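Cytosine-specific methyltransferase (Escherichia coli O157:H7 EDL933, PDB 3G7U) probably methylates cytosine at carbon 5 in DNA, using S-adenosyl-L-methionine as the methyl donor. Local coordinates at residues G199-I204 and S253-T258; E266-L271 and P316-P321; E109-F114 and G169-L174. All coordinates share one frame; numbering follows the deposited sequence. Where two conformers were deposited one is given.

Interaction 1. Residues G199-I204 and S253-T258; sequences GLPDII and SGCTGT
Cys255 and Ile204 provide most of the buried surface here, with Gly257 adding the next largest share from 253-258. Cys255 brings SG up to the loop 199-204, where the Pro201 ring presents CG to the Cys255 SG at 4.2 Å and Leu200 brings its CD2 branch to 4.4 Å from the same sulfur. Ile204 works further along, and its two branches divide the task. CB sits over the backbone, 3.8 Å from Cys255 O, with CG2 beside the same oxygen. The longer branch starts from between the backbone N and carbonyl carbon (chi1 53°) and then runs straight (chi2 -179°), which carries CD1 to 3.7 Å from Gly257 CA. Glycine presents bare backbone at that point, and the methyl rests directly on it. Cys255 is itself the centre of an inverse gamma turn, closed by a weak bond from Thr256 N to Gly254 O, and Ser214 OG binds the Cys255 carbonyl oxygen that Ile204 approaches. Leu200 also packs on Arg322, Glu323 and Arg326 of helix 321-328. The contact between the segments is thus apolar, while backbone bonds of Gly257 with Asp205 and Asn207 lie just beyond Ile204. It packs the loop entering strand 205-207 against the turn leading into strand 256-258, the two strands of a small parallel sheet.

Interaction 2. Residues E266-L271 and P316-P321; sequences ERYASL and PRVITP
Tyr268, near the C-terminal end of helix 262-269, is laid along the backbone of Pro316, Arg317 and Val318, and each step of its side chain meets a later part of that segment. CB comes first, resting 3.9 Å from Pro316 C and 4.2 Å from the CB of the same proline. With CG anti to the carbonyl carbon (chi1 -68°), the ring is directed along the neighbouring chain. Its CD2 corner then meets Pro316 O at 3.8 Å, an approach at the ring edge and near its plane, while Arg317 N lies obliquely to the ring. One atom further, CE2 reaches Val318, 4.4 Å from the CG1 methyl. The hydroxyl ends the walk, with Tyr268 OH in loose contact 4.5 Å from Val318 CG1. His260 meets the Tyr268 ring edge-to-face and also hydrogen-bonds through NE2 to Val318 N, so one imidazole steadies both partners; Ser280 and Ile311 pack against the tyrosine as well.

The segment 316-321 runs through Thr320 into helix 321-328, a stretch that matches motif IX of the C5-cytosine methyltransferases. Thr320 and Glu323 form a capping box: the Thr320 side chain caps a backbone N of the helix, and Glu323 OE1 accepts a hydrogen bond from Thr320 N and forms a salt bridge with Arg317 NH1.

Arg317 itself turns away from the helix 262-269. Its arm runs straight to NE, and the turn at chi4 (81°) swings NH1 to Val318 O at 3.1 Å, with the acceptor lying in the guanidinium plane and an N-H...O angle of 156°. Next to Tyr268, Ala269 closes the more exposed flank of the contact: the CB of Pro316 lies 3.7 Å from Ala269 N and 3.9 Å from the Ala269 methyl.

Interaction 3. Residues E109-F114 and G169-L174; sequences ELQPLF and GVKKSL
Lys171 grips the segment 109-114 at both ends of its own length. Its backbone N donates to Leu113 O at 2.9 Å, a fairly straight bond (159°), and its ammonium NZ donates to Gln111 OE1, also at 2.9 Å and in the plane of the amide carbonyl. Between these ends the aliphatic chain runs extended past Pro112 O, then bends at its last torsion (chi4 -45°) to bring NZ across the glutamine side chain at about a right angle. Leu113 CD2 lies 4.2 Å from Lys171 CD, the two side chains crossing at an oblique angle. Leu174, on the short 3-10 turn that follows, places CD1 4.0 Å from Leu113 CB and 3.7 Å from Leu113 O. Phe114 and Val170 form an antiparallel non-hydrogen-bonded pair, and beside it Phe114 CA makes a 3.2 Å CA-H...O contact with Gly169 O. This pairing joins strands 114-119 and 163-171 in the central sheet, whose strand order 3-2-1-4-5-7-6 is that of class I methyltransferases, with the seventh strand antiparallel. A second shell sets these groups. Gln111, which leaves helix 94-110 with positive phi, has its NE2 bound by Ser108 O and by Asp142 OD2, so the amide is held from its nitrogen end while OE1 faces the lysine. Tyr143 OH bonds to Pro112 O. Further out, helix 353-367 packs on the Phe114 side chain through Leu360, Leu363 and Leu367.

Overall arrangement
Along the chain interaction 3 closes first, then interaction 1, then interaction 2. The last two touch directly, their centres about 13 Å apart: Ile204 CD1 lies 3.4 Å from both Arg317 NE and Thr320 CG2, and strand 256-258 leads on to helix 262-269. Leu200 of interaction 1 also packs on helix 321-328, which follows the 316-321 segment. Interaction 3 lies on the opposite side of the chain's centre, about 45 Å from interaction 1 and about 49 Å from interaction 2 between centres, where it joins strands of the central sheet. The separation is consistent with the two-lobed plan of C5-cytosine methyltransferases, a catalytic Rossmann-like domain and a smaller domain that recognises DNA.

Interaction 1. Residues G199-I204 and S253-T258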
loop_
_atom_site.group_PDB
_atom_site.type_symbol
_atom_site.label_atom_id
_atom_site.label_comp_id
_atom_site.label_asym_id
_atom_site.label_seq_id
_atom_site.Cartn_x
_atom_site.Cartn_y
_atom_site.Cartn_z
ATOM N N GLY A 199 -7.384 20.942 -4.060
ATOM C CA GLY A 199 -7.499 21.654 -2.763
ATOM C C GLY A 199 -6.229 21.730 -1.924
ATOM O O GLY A 199 -6.218 22.318 -0.841
ATOM N N LEU A 200 -5.146 21.150 -2.428
ATOM C CA LEU A 200 -3.860 21.222 -1.752
ATOM C C LEU A 200 -3.252 22.621 -1.939
ATOM O O LEU A 200 -3.587 23.318 -2.919
ATOM C CB LEU A 200 -2.921 20.128 -2.306
ATOM C CG LEU A 200 -3.218 18.656 -1.927
ATOM C CD1 LEU A 200 -2.394 17.710 -2.791
ATOM C CD2 LEU A 200 -2.935 18.353 -0.450
ATOM N N PRO A 201 -2.341 23.039 -1.026
ATOM C CA PRO A 201 -1.754 24.382 -1.181
ATOM C C PRO A 201 -0.958 24.602 -2.468
ATOM O O PRO A 201 -0.179 23.734 -2.882
ATOM C CB PRO A 201 -0.865 24.547 0.058
ATOM C CG PRO A 201 -0.669 23.168 0.621
ATOM C CD PRO A 201 -1.908 22.365 0.218
ATOM N N ASP A 202 -1.149 25.768 -3.096
ATOM C CA ASP A 202 -0.364 26.126 -4.282
ATOM C C ASP A 202 1.027 26.642 -3.942
ATOM O O ASP A 202 1.932 26.624 -4.790
ATOM C CB ASP A 202 -1.099 27.207 -5.104
ATOM C CG ASP A 202 -2.177 26.621 -6.001
ATOM O OD1 ASP A 202 -1.921 25.584 -6.671
ATOM O OD2 ASP A 202 -3.291 27.188 -6.021
ATOM N N ILE A 203 1.170 27.159 -2.723
ATOM C CA ILE A 203 2.455 27.643 -2.222
ATOM C C ILE A 203 2.940 26.718 -1.124
ATOM O O ILE A 203 2.265 26.556 -0.102
ATOM C CB ILE A 203 2.371 29.076 -1.635
ATOM C CG1 ILE A 203 1.755 30.075 -2.626
ATOM C CG2 ILE A 203 3.744 29.535 -1.117
ATOM C CD1 ILE A 203 2.508 30.252 -3.906
ATOM N N ILE A 204 4.115 26.113 -1.311
ATOM C CA ILE A 204 4.573 25.172 -0.280
ATOM C C ILE A 204 6.013 25.489 0.126
ATOM O O ILE A 204 6.701 26.230 -0.559
ATOM C CB ILE A 204 4.518 23.690 -0.792
ATOM C CG1 ILE A 204 5.284 23.585 -2.128
ATOM C CG2 ILE A 204 3.070 23.197 -0.891
ATOM C CD1 ILE A 204 5.264 22.227 -2.675
ATOM N N SER A 253 -0.407 16.679 6.980
ATOM C CA SER A 253 1.068 16.669 6.983
ATOM C C SER A 253 1.557 16.384 5.562
ATOM O O SER A 253 0.762 16.014 4.694
ATOM C CB SER A 253 1.608 15.597 7.947
ATOM O OG SER A 253 1.177 14.289 7.548
ATOM N N GLY A 254 2.860 16.585 5.342
ATOM C CA GLY A 254 3.560 16.147 4.130
ATOM C C GLY A 254 3.537 17.097 2.970
ATOM O O GLY A 254 3.867 16.700 1.850
ATOM N N CYS A 255 3.167 18.359 3.204
ATOM C CA CYS A 255 3.099 19.319 2.118
ATOM C C CYS A 255 4.445 20.063 2.021
ATOM O O CYS A 255 4.521 21.267 2.195
ATOM C CB CYS A 255 1.937 20.301 2.318
ATOM S SG CYS A 255 0.334 19.448 2.335
ATOM N N THR A 256 5.514 19.313 1.781
ATOM C CA THR A 256 6.844 19.878 1.758
ATOM C C THR A 256 7.425 19.767 0.359
ATOM O O THR A 256 7.417 18.697 -0.262
ATOM C CB THR A 256 7.792 19.231 2.831
ATOM O OG1 THR A 256 9.162 19.218 2.389
ATOM C CG2 THR A 256 7.353 17.880 3.216
ATOM N N GLY A 257 7.905 20.897 -0.138
ATOM C CA GLY A 257 8.461 20.920 -1.469
ATOM C C GLY A 257 9.955 20.701 -1.480
ATOM O O GLY A 257 10.575 20.571 -0.442
ATOM N N THR A 258 10.513 20.643 -2.682
ATOM C CA THR A 258 11.945 20.507 -2.898
ATOM C C THR A 258 12.419 21.803 -3.550
ATOM O O THR A 258 11.770 22.333 -4.457
ATOM C CB THR A 258 12.221 19.293 -3.782
ATOM O OG1 THR A 258 11.813 18.108 -3.105
ATOM C CG2 THR A 258 13.726 19.163 -4.120
#

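Interaction 2. Residues E266-L271 and P316-P321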
loop_
_atom_site.group_PDB
_atom_site.type_symbol
_atom_site.label_atom_id
_atom_site.label_comp_id
_atom_site.label_asym_id
_atom_site.label_seq_id
_atom_site.Cartn_x
_atom_site.Cartn_y
_atom_site.Cartn_z
ATOM N N GLU A 266 12.776 26.312 -14.849
ATOM C CA GLU A 266 12.356 26.776 -16.178
ATOM C C GLU A 266 12.169 25.596 -17.133
ATOM O O GLU A 266 11.248 25.570 -17.952
ATOM C CB GLU A 266 13.346 27.810 -16.730
ATOM C CG GLU A 266 13.015 29.241 -16.284
ATOM C CD GLU A 266 14.219 30.197 -16.309
ATOM O OE1 GLU A 266 15.304 29.830 -16.832
ATOM O OE2 GLU A 266 14.071 31.328 -15.787
ATOM N N ARG A 267 13.020 24.598 -16.987
ATOM C CA ARG A 267 12.904 23.386 -17.751
ATOM C C ARG A 267 11.588 22.662 -17.414
ATOM O O ARG A 267 10.897 22.204 -18.325
ATOM C CB ARG A 267 14.094 22.506 -17.453
ATOM C CG ARG A 267 14.649 21.784 -18.636
ATOM C CD ARG A 267 15.977 21.188 -18.295
ATOM N NE ARG A 267 15.861 20.107 -17.326
ATOM C CZ ARG A 267 16.699 19.934 -16.309
ATOM N NH1 ARG A 267 17.709 20.777 -16.135
ATOM N NH2 ARG A 267 16.524 18.933 -15.460
ATOM N N TYR A 268 11.234 22.583 -16.127
ATOM C CA TYR A 268 9.991 21.917 -15.721
ATOM C C TYR A 268 8.764 22.710 -16.160
ATOM O O TYR A 268 7.769 22.124 -16.609
ATOM C CB TYR A 268 9.929 21.692 -14.200
ATOM C CG TYR A 268 10.905 20.694 -13.633
ATOM C CD1 TYR A 268 11.670 19.851 -14.443
ATOM C CD2 TYR A 268 11.062 20.579 -12.248
ATOM C CE1 TYR A 268 12.561 18.937 -13.901
ATOM C CE2 TYR A 268 11.963 19.645 -11.695
ATOM C CZ TYR A 268 12.693 18.837 -12.531
ATOM O OH TYR A 268 13.574 17.958 -11.977
ATOM N N ALA A 269 8.825 24.035 -16.033
ATOM C CA ALA A 269 7.738 24.908 -16.512
ATOM C C ALA A 269 7.454 24.697 -17.998
ATOM O O ALA A 269 6.328 24.893 -18.443
ATOM C CB ALA A 269 8.064 26.367 -16.250
ATOM N N SER A 270 8.472 24.268 -18.744
ATOM C CA SER A 270 8.314 24.137 -20.182
ATOM C C SER A 270 7.761 22.773 -20.598
ATOM O O SER A 270 7.424 22.565 -21.763
ATOM C CB SER A 270 9.626 24.469 -20.890
ATOM O OG SER A 270 9.913 25.854 -20.746
ATOM N N LEU A 271 7.623 21.854 -19.638
ATOM C CA LEU A 271 7.123 20.513 -19.959
ATOM C C LEU A 271 5.623 20.510 -20.269
ATOM O O LEU A 271 4.813 21.139 -19.575
ATOM C CB LEU A 271 7.473 19.511 -18.843
ATOM C CG LEU A 271 8.958 19.227 -18.603
ATOM C CD1 LEU A 271 9.124 18.319 -17.398
ATOM C CD2 LEU A 271 9.640 18.600 -19.832
ATOM N N PRO A 316 6.062 24.222 -11.503
ATOM C CA PRO A 316 7.340 23.762 -12.010
ATOM C C PRO A 316 8.237 23.065 -10.967
ATOM O O PRO A 316 9.318 23.547 -10.644
ATOM C CB PRO A 316 7.984 25.052 -12.534
ATOM C CG PRO A 316 7.404 26.145 -11.677
ATOM C CD PRO A 316 6.037 25.685 -11.253
ATOM N N ARG A 317 7.825 21.881 -10.497
ATOM C CA ARG A 317 8.496 21.257 -9.367
ATOM C C ARG A 317 8.138 19.767 -9.324
ATOM O O ARG A 317 7.115 19.370 -9.891
ATOM C CB ARG A 317 8.052 21.936 -8.057
ATOM C CG ARG A 317 6.548 21.961 -7.841
ATOM C CD ARG A 317 6.254 22.251 -6.388
ATOM N NE ARG A 317 4.840 22.325 -6.018
ATOM C CZ ARG A 317 4.038 21.278 -5.769
ATOM N NH1 ARG A 317 4.491 20.032 -5.876
ATOM N NH2 ARG A 317 2.786 21.484 -5.369
ATOM N N VAL A 318 8.943 18.956 -8.627
ATOM C CA VAL A 318 8.517 17.596 -8.323
ATOM C C VAL A 318 7.354 17.650 -7.343
ATOM O O VAL A 318 7.165 18.669 -6.668
ATOM C CB VAL A 318 9.662 16.760 -7.726
ATOM C CG1 VAL A 318 10.791 16.648 -8.734
ATOM C CG2 VAL A 318 10.206 17.420 -6.475
ATOM N N ILE A 319 6.546 16.592 -7.294
ATOM C CA ILE A 319 5.405 16.530 -6.366
ATOM C C ILE A 319 5.889 16.384 -4.909
ATOM O O ILE A 319 7.030 15.968 -4.693
ATOM C CB ILE A 319 4.403 15.378 -6.764
ATOM C CG1 ILE A 319 5.094 14.000 -6.726
ATOM C CG2 ILE A 319 3.733 15.718 -8.166
ATOM C CD1 ILE A 319 4.106 12.826 -6.991
ATOM N N THR A 320 5.018 16.673 -3.943
ATOM C CA THR A 320 5.322 16.557 -2.544
ATOM C C THR A 320 4.996 15.141 -2.079
ATOM O O THR A 320 4.282 14.392 -2.764
ATOM C CB THR A 320 4.462 17.515 -1.701
ATOM O OG1 THR A 320 3.105 17.119 -1.826
ATOM C CG2 THR A 320 4.605 18.943 -2.175
ATOM N N PRO A 321 5.548 14.742 -0.930
ATOM C CA PRO A 321 5.127 13.430 -0.405
ATOM C C PRO A 321 3.609 13.298 -0.253
ATOM O O PRO A 321 3.048 12.224 -0.506
ATOM C CB PRO A 321 5.802 13.392 0.980
ATOM C CG PRO A 321 7.003 14.213 0.829
ATOM C CD PRO A 321 6.631 15.350 -0.140
#

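Interaction 3. Residues E109-F114 and G169-L174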
loop_
_atom_site.group_PDB
_atom_site.type_symbol
_atom_site.label_atom_id
_atom_site.label_comp_id
_atom_site.label_asym_id
_atom_site.label_seq_id
_atom_site.Cartn_x
_atom_site.Cartn_y
_atom_site.Cartn_z
ATOM N N GLU A 109 2.356 -23.687 8.106
ATOM C CA GLU A 109 2.485 -23.965 9.547
ATOM C C GLU A 109 1.307 -23.406 10.337
ATOM O O GLU A 109 0.818 -24.027 11.288
ATOM C CB GLU A 109 3.801 -23.381 10.068
ATOM C CG GLU A 109 5.091 -24.049 9.553
ATOM C CD GLU A 109 6.309 -23.377 10.115
ATOM O OE1 GLU A 109 6.098 -22.430 10.900
ATOM O OE2 GLU A 109 7.460 -23.780 9.824
ATOM N N LEU A 110 0.841 -22.210 9.975
ATOM C CA LEU A 110 -0.225 -21.581 10.738
ATOM C C LEU A 110 -1.632 -21.951 10.330
ATOM O O LEU A 110 -2.566 -21.756 11.115
ATOM C CB LEU A 110 -0.085 -20.058 10.775
ATOM C CG LEU A 110 1.051 -19.499 11.654
ATOM C CD1 LEU A 110 1.399 -18.048 11.309
ATOM C CD2 LEU A 110 0.630 -19.614 13.127
ATOM N N GLN A 111 -1.790 -22.465 9.114
ATOM C CA GLN A 111 -3.123 -22.856 8.611
ATOM C C GLN A 111 -4.233 -21.798 8.762
ATOM O O GLN A 111 -5.280 -22.090 9.329
ATOM C CB GLN A 111 -3.575 -24.219 9.232
ATOM C CG GLN A 111 -2.626 -25.367 8.915
ATOM C CD GLN A 111 -2.831 -25.888 7.507
ATOM O OE1 GLN A 111 -3.962 -26.149 7.109
ATOM N NE2 GLN A 111 -1.745 -26.048 6.752
ATOM N N PRO A 112 -4.033 -20.566 8.225
ATOM C CA PRO A 112 -5.117 -19.611 8.305
ATOM C C PRO A 112 -6.296 -20.007 7.401
ATOM O O PRO A 112 -6.107 -20.837 6.504
ATOM C CB PRO A 112 -4.481 -18.337 7.711
ATOM C CG PRO A 112 -3.428 -18.849 6.771
ATOM C CD PRO A 112 -2.850 -20.010 7.535
ATOM N N LEU A 113 -7.456 -19.384 7.612
ATOM C CA LEU A 113 -8.609 -19.573 6.709
ATOM C C LEU A 113 -8.258 -19.136 5.287
ATOM O O LEU A 113 -8.719 -19.725 4.332
ATOM C CB LEU A 113 -9.821 -18.789 7.201
ATOM C CG LEU A 113 -10.314 -19.191 8.611
ATOM C CD1 LEU A 113 -11.537 -18.394 8.986
ATOM C CD2 LEU A 113 -10.529 -20.724 8.744
ATOM N N PHE A 114 -7.413 -18.118 5.153
ATOM C CA PHE A 114 -6.992 -17.696 3.808
ATOM C C PHE A 114 -5.584 -17.092 3.834
ATOM O O PHE A 114 -5.068 -16.716 4.907
ATOM C CB PHE A 114 -8.021 -16.707 3.242
ATOM C CG PHE A 114 -7.896 -15.307 3.776
ATOM C CD1 PHE A 114 -7.131 -14.361 3.095
ATOM C CD2 PHE A 114 -8.579 -14.906 4.924
ATOM C CE1 PHE A 114 -7.007 -13.061 3.572
ATOM C CE2 PHE A 114 -8.475 -13.596 5.410
ATOM C CZ PHE A 114 -7.702 -12.667 4.732
ATOM N N GLY A 169 -5.444 -17.831 -1.530
ATOM C CA GLY A 169 -5.749 -19.252 -1.322
ATOM C C GLY A 169 -6.750 -19.284 -0.201
ATOM O O GLY A 169 -6.736 -18.418 0.660
ATOM N N VAL A 170 -7.654 -20.262 -0.219
ATOM C CA VAL A 170 -8.647 -20.369 0.838
ATOM C C VAL A 170 -8.683 -21.813 1.297
ATOM O O VAL A 170 -8.483 -22.723 0.517
ATOM C CB VAL A 170 -10.077 -19.914 0.440
ATOM C CG1 VAL A 170 -10.164 -18.390 0.245
ATOM C CG2 VAL A 170 -10.598 -20.690 -0.762
ATOM N N LYS A 171 -8.855 -22.002 2.598
ATOM C CA LYS A 171 -8.769 -23.338 3.181
ATOM C C LYS A 171 -9.856 -24.205 2.548
ATOM O O LYS A 171 -11.040 -23.787 2.486
ATOM C CB LYS A 171 -8.988 -23.246 4.695
ATOM C CG LYS A 171 -8.008 -24.040 5.515
ATOM C CD LYS A 171 -8.404 -23.879 6.974
ATOM C CE LYS A 171 -7.335 -24.402 7.913
ATOM N NZ LYS A 171 -6.792 -25.740 7.494
ATOM N N LYS A 172 -9.432 -25.357 2.058
ATOM C CA LYS A 172 -10.336 -26.357 1.457
ATOM C C LYS A 172 -11.510 -26.733 2.358
ATOM O O LYS A 172 -12.654 -26.849 1.891
ATOM C CB LYS A 172 -9.565 -27.597 1.075
ATOM C CG LYS A 172 -8.971 -27.494 -0.264
ATOM C CD LYS A 172 -7.973 -28.569 -0.458
ATOM C CE LYS A 172 -7.502 -28.545 -1.874
ATOM N NZ LYS A 172 -6.360 -29.455 -1.971
ATOM N N SER A 173 -11.228 -26.859 3.649
ATOM C CA SER A 173 -12.229 -27.180 4.671
ATOM C C SER A 173 -13.427 -26.239 4.681
ATOM O O SER A 173 -14.495 -26.584 5.188
ATOM C CB SER A 173 -11.560 -27.219 6.054
ATOM O OG SER A 173 -11.576 -25.952 6.696
ATOM N N LEU A 174 -13.268 -25.049 4.116
ATOM C CA LEU A 174 -14.346 -24.062 4.158
ATOM C C LEU A 174 -15.401 -24.300 3.080
ATOM O O LEU A 174 -16.525 -23.758 3.178
ATOM C CB LEU A 174 -13.784 -22.647 4.011
ATOM C CG LEU A 174 -12.997 -22.076 5.202
ATOM C CD1 LEU A 174 -12.240 -20.839 4.768
ATOM C CD2 LEU A 174 -13.933 -21.764 6.367
#